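Local atomic coordinates of processed glycerol phosphate lipoteichoic acid synthase 2 (Bacillus subtilis, PDB entry 2W8D), a protein that belongs to the sulfatase family within the alkaline phosphatase clan and carries a magnesium ion in its C-terminal domain. Residues N33-L42 with Q187-N198. Numbering follows the deposited sequence.
Sequences NVIYVSLESL and QPFYTKFITLSN. With MG (magnesium ion), chain C.
T195 OG1 bridges two backbone groups of strand 33-39 and its exit loop, donating to S38 O at 2.7 Å and accepting from E40 N at 3.0 Å. Chi1 of 65° places this hydroxyl between its own N and carbonyl carbon, facing the end of strand 33-39, while T195 N also donates to S38 O. This closes a parallel strand pair in the central sheet of the alkaline phosphatase-like fold, with strand 251-257 flanking 33-39 on its other edge. Just past the strand end, both carboxylate oxygens of E40 bind the magnesium ion, which D258, H259 and phosphothreonine T84 also ligate. S41 OG donates to E40 OE2 on its anti lone pair, and N198 ND2 donates to E40 O at 2.9 Å, with E40 O near the N198 amide plane; N198 OD1 is held by S227. Along the strands, V34, Y36 and S38 donate their N-H to the carbonyls of F189, T191 and F193; Y36 O accepts from F193 N, and V34 O takes both N and OG1 of T191. I35 CG2 packs on F193 on one side of the sheet. On the other, the Y36 and Y190 rings meet obliquely, planes 54° apart, and a water joins their hydroxyls. At the far end the N33 amide stacks over the F189 ring, planes 10° apart, while N33 OD1 accepts from F189 N at 2.8 Å, in the carbonyl plane.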
# COMPACT_ATOMS: atom_id res chain seq x y z
N ASN A 33 -2.14 4.58 -17.76
CA ASN A 33 -2.80 3.63 -16.93
C ASN A 33 -2.11 3.60 -15.55
O ASN A 33 -0.96 4.04 -15.39
CB ASN A 33 -2.73 2.27 -17.58
CG ASN A 33 -3.32 2.25 -18.96
OD1 ASN A 33 -4.49 2.57 -19.14
ND2 ASN A 33 -2.52 1.88 -19.95
N VAL A 34 -2.84 3.09 -14.55
CA VAL A 34 -2.27 2.83 -13.26
C VAL A 34 -2.53 1.35 -13.00
O VAL A 34 -3.64 0.85 -13.24
CB VAL A 34 -2.97 3.69 -12.13
CG1 VAL A 34 -2.43 3.32 -10.71
CG2 VAL A 34 -2.87 5.19 -12.43
N ILE A 35 -1.50 0.66 -12.51
CA ILE A 35 -1.60 -0.74 -12.09
C ILE A 35 -1.03 -0.81 -10.66
O ILE A 35 0.17 -0.64 -10.44
CB ILE A 35 -0.78 -1.66 -13.05
CG1 ILE A 35 -1.36 -1.66 -14.49
CG2 ILE A 35 -0.70 -3.08 -12.51
CD1 ILE A 35 -0.45 -2.32 -15.55
N TYR A 36 -1.89 -1.03 -9.67
CA TYR A 36 -1.39 -1.21 -8.32
C TYR A 36 -1.20 -2.70 -8.11
O TYR A 36 -2.01 -3.51 -8.59
CB TYR A 36 -2.41 -0.71 -7.28
CG TYR A 36 -2.31 0.73 -6.88
CD1 TYR A 36 -2.97 1.72 -7.60
CD2 TYR A 36 -1.63 1.10 -5.73
CE1 TYR A 36 -2.93 3.07 -7.20
CE2 TYR A 36 -1.58 2.44 -5.31
CZ TYR A 36 -2.23 3.41 -6.07
OH TYR A 36 -2.17 4.73 -5.67
N VAL A 37 -0.15 -3.06 -7.38
CA VAL A 37 0.06 -4.43 -6.89
C VAL A 37 0.31 -4.43 -5.39
O VAL A 37 1.26 -3.83 -4.92
CB VAL A 37 1.26 -5.13 -7.55
CG1 VAL A 37 1.34 -6.56 -7.05
CG2 VAL A 37 1.15 -5.05 -9.10
N SER A 38 -0.56 -5.11 -4.66
CA SER A 38 -0.39 -5.31 -3.24
C SER A 38 0.40 -6.58 -3.01
O SER A 38 -0.08 -7.67 -3.30
CB SER A 38 -1.77 -5.42 -2.57
OG SER A 38 -1.69 -5.95 -1.26
N LEU A 39 1.62 -6.42 -2.48
CA LEU A 39 2.59 -7.50 -2.20
C LEU A 39 2.38 -8.02 -0.80
O LEU A 39 2.88 -7.43 0.17
CB LEU A 39 4.00 -6.94 -2.31
CG LEU A 39 4.34 -6.30 -3.65
CD1 LEU A 39 5.70 -5.64 -3.62
CD2 LEU A 39 4.30 -7.32 -4.78
N GLU A 40 1.63 -9.11 -0.69
CA GLU A 40 1.17 -9.63 0.59
C GLU A 40 2.30 -9.86 1.62
O GLU A 40 3.28 -10.60 1.33
CB GLU A 40 0.45 -10.97 0.35
CG GLU A 40 -0.25 -11.59 1.55
CD GLU A 40 -1.09 -10.61 2.35
OE1 GLU A 40 -2.08 -10.05 1.82
OE2 GLU A 40 -0.73 -10.40 3.54
N SER A 41 2.14 -9.24 2.80
CA SER A 41 2.97 -9.52 3.98
C SER A 41 4.47 -9.31 3.75
O SER A 41 5.29 -9.85 4.48
CB SER A 41 2.75 -10.95 4.46
OG SER A 41 1.44 -11.16 4.97
N LEU A 42 4.81 -8.53 2.72
CA LEU A 42 6.21 -8.31 2.34
C LEU A 42 6.84 -7.08 3.03
O LEU A 42 6.38 -5.95 2.87
CB LEU A 42 6.32 -8.17 0.82
CG LEU A 42 7.78 -8.25 0.36
CD1 LEU A 42 8.35 -9.66 0.57
CD2 LEU A 42 7.92 -7.80 -1.10
N GLN A 187 -9.08 1.76 -22.28
CA GLN A 187 -7.98 2.56 -21.77
C GLN A 187 -8.36 4.05 -21.77
O GLN A 187 -9.07 4.48 -22.67
CB GLN A 187 -6.73 2.31 -22.62
CG GLN A 187 -5.97 1.05 -22.18
CD GLN A 187 -4.66 0.87 -22.90
OE1 GLN A 187 -3.81 1.76 -22.91
NE2 GLN A 187 -4.47 -0.31 -23.49
N PRO A 188 -7.91 4.82 -20.77
CA PRO A 188 -7.01 4.47 -19.66
C PRO A 188 -7.70 3.70 -18.57
O PRO A 188 -8.90 3.86 -18.35
CB PRO A 188 -6.58 5.83 -19.13
CG PRO A 188 -7.70 6.76 -19.46
CD PRO A 188 -8.48 6.18 -20.61
N PHE A 189 -6.95 2.85 -17.87
CA PHE A 189 -7.53 2.08 -16.77
C PHE A 189 -6.75 2.21 -15.49
O PHE A 189 -5.54 2.43 -15.51
CB PHE A 189 -7.69 0.61 -17.16
CG PHE A 189 -6.40 -0.09 -17.50
CD1 PHE A 189 -5.45 -0.33 -16.52
CD2 PHE A 189 -6.15 -0.50 -18.78
CE1 PHE A 189 -4.23 -0.97 -16.86
CE2 PHE A 189 -4.96 -1.14 -19.11
CZ PHE A 189 -4.01 -1.37 -18.16
N TYR A 190 -7.45 2.06 -14.36
CA TYR A 190 -6.85 2.09 -13.04
C TYR A 190 -7.20 0.77 -12.36
O TYR A 190 -8.39 0.47 -12.17
CB TYR A 190 -7.47 3.26 -12.27
CG TYR A 190 -7.14 3.35 -10.78
CD1 TYR A 190 -7.76 2.52 -9.84
CD2 TYR A 190 -6.26 4.33 -10.33
CE1 TYR A 190 -7.46 2.66 -8.48
CE2 TYR A 190 -5.97 4.49 -9.02
CZ TYR A 190 -6.54 3.65 -8.10
OH TYR A 190 -6.19 3.89 -6.82
N THR A 191 -6.19 -0.02 -11.99
CA THR A 191 -6.38 -1.42 -11.61
C THR A 191 -5.59 -1.81 -10.39
O THR A 191 -4.53 -1.24 -10.13
CB THR A 191 -5.96 -2.39 -12.74
OG1 THR A 191 -4.64 -2.06 -13.19
CG2 THR A 191 -6.91 -2.27 -13.88
N LYS A 192 -6.13 -2.78 -9.64
CA LYS A 192 -5.53 -3.27 -8.41
C LYS A 192 -5.37 -4.77 -8.47
O LYS A 192 -6.36 -5.48 -8.68
CB LYS A 192 -6.39 -2.93 -7.18
CG LYS A 192 -6.48 -1.44 -6.81
CD LYS A 192 -7.92 -1.07 -6.32
CE LYS A 192 -8.38 -1.97 -5.19
NZ LYS A 192 -7.37 -1.95 -4.07
N PHE A 193 -4.13 -5.24 -8.26
CA PHE A 193 -3.87 -6.66 -8.15
C PHE A 193 -3.52 -7.06 -6.71
O PHE A 193 -2.49 -6.63 -6.15
CB PHE A 193 -2.73 -7.05 -9.09
CG PHE A 193 -3.11 -7.02 -10.55
CD1 PHE A 193 -3.39 -8.20 -11.21
CD2 PHE A 193 -3.20 -5.82 -11.25
CE1 PHE A 193 -3.76 -8.17 -12.57
CE2 PHE A 193 -3.54 -5.79 -12.56
CZ PHE A 193 -3.82 -6.97 -13.25
N ILE A 194 -4.40 -7.84 -6.08
CA ILE A 194 -4.18 -8.22 -4.68
C ILE A 194 -3.65 -9.65 -4.62
O ILE A 194 -4.40 -10.61 -4.85
CB ILE A 194 -5.46 -8.08 -3.81
CG1 ILE A 194 -6.25 -6.80 -4.14
CG2 ILE A 194 -5.11 -8.25 -2.26
CD1 ILE A 194 -5.54 -5.48 -3.83
N THR A 195 -2.35 -9.79 -4.34
CA THR A 195 -1.70 -11.10 -4.29
C THR A 195 -2.15 -11.81 -3.02
O THR A 195 -2.63 -11.16 -2.11
CB THR A 195 -0.14 -11.00 -4.35
OG1 THR A 195 0.40 -10.33 -3.18
CG2 THR A 195 0.27 -10.27 -5.61
N LEU A 196 -1.95 -13.12 -2.97
CA LEU A 196 -2.42 -14.03 -1.91
C LEU A 196 -1.38 -14.97 -1.31
O LEU A 196 -1.54 -15.40 -0.16
CB LEU A 196 -3.49 -14.95 -2.50
CG LEU A 196 -4.90 -14.38 -2.40
CD1 LEU A 196 -5.91 -15.29 -3.05
CD2 LEU A 196 -5.25 -14.05 -0.92
N SER A 197 -0.38 -15.35 -2.11
CA SER A 197 0.48 -16.48 -1.82
C SER A 197 1.39 -16.28 -0.60
O SER A 197 1.64 -17.23 0.12
CB SER A 197 1.33 -16.84 -3.05
OG SER A 197 0.62 -17.63 -4.01
N ASN A 198 1.87 -15.06 -0.35
CA ASN A 198 2.78 -14.85 0.79
C ASN A 198 2.01 -14.59 2.10
O ASN A 198 2.26 -13.59 2.79
CB ASN A 198 3.78 -13.72 0.51
CG ASN A 198 4.97 -13.75 1.44
OD1 ASN A 198 5.54 -14.82 1.70
ND2 ASN A 198 5.37 -12.57 1.93
MG MG C . -2.21 -8.95 3.76
O HOH W 1 -4.50 5.54 -5.66
O HOH W 2 -1.78 -8.73 -0.72
O HOH W 3 -4.26 -10.89 0.27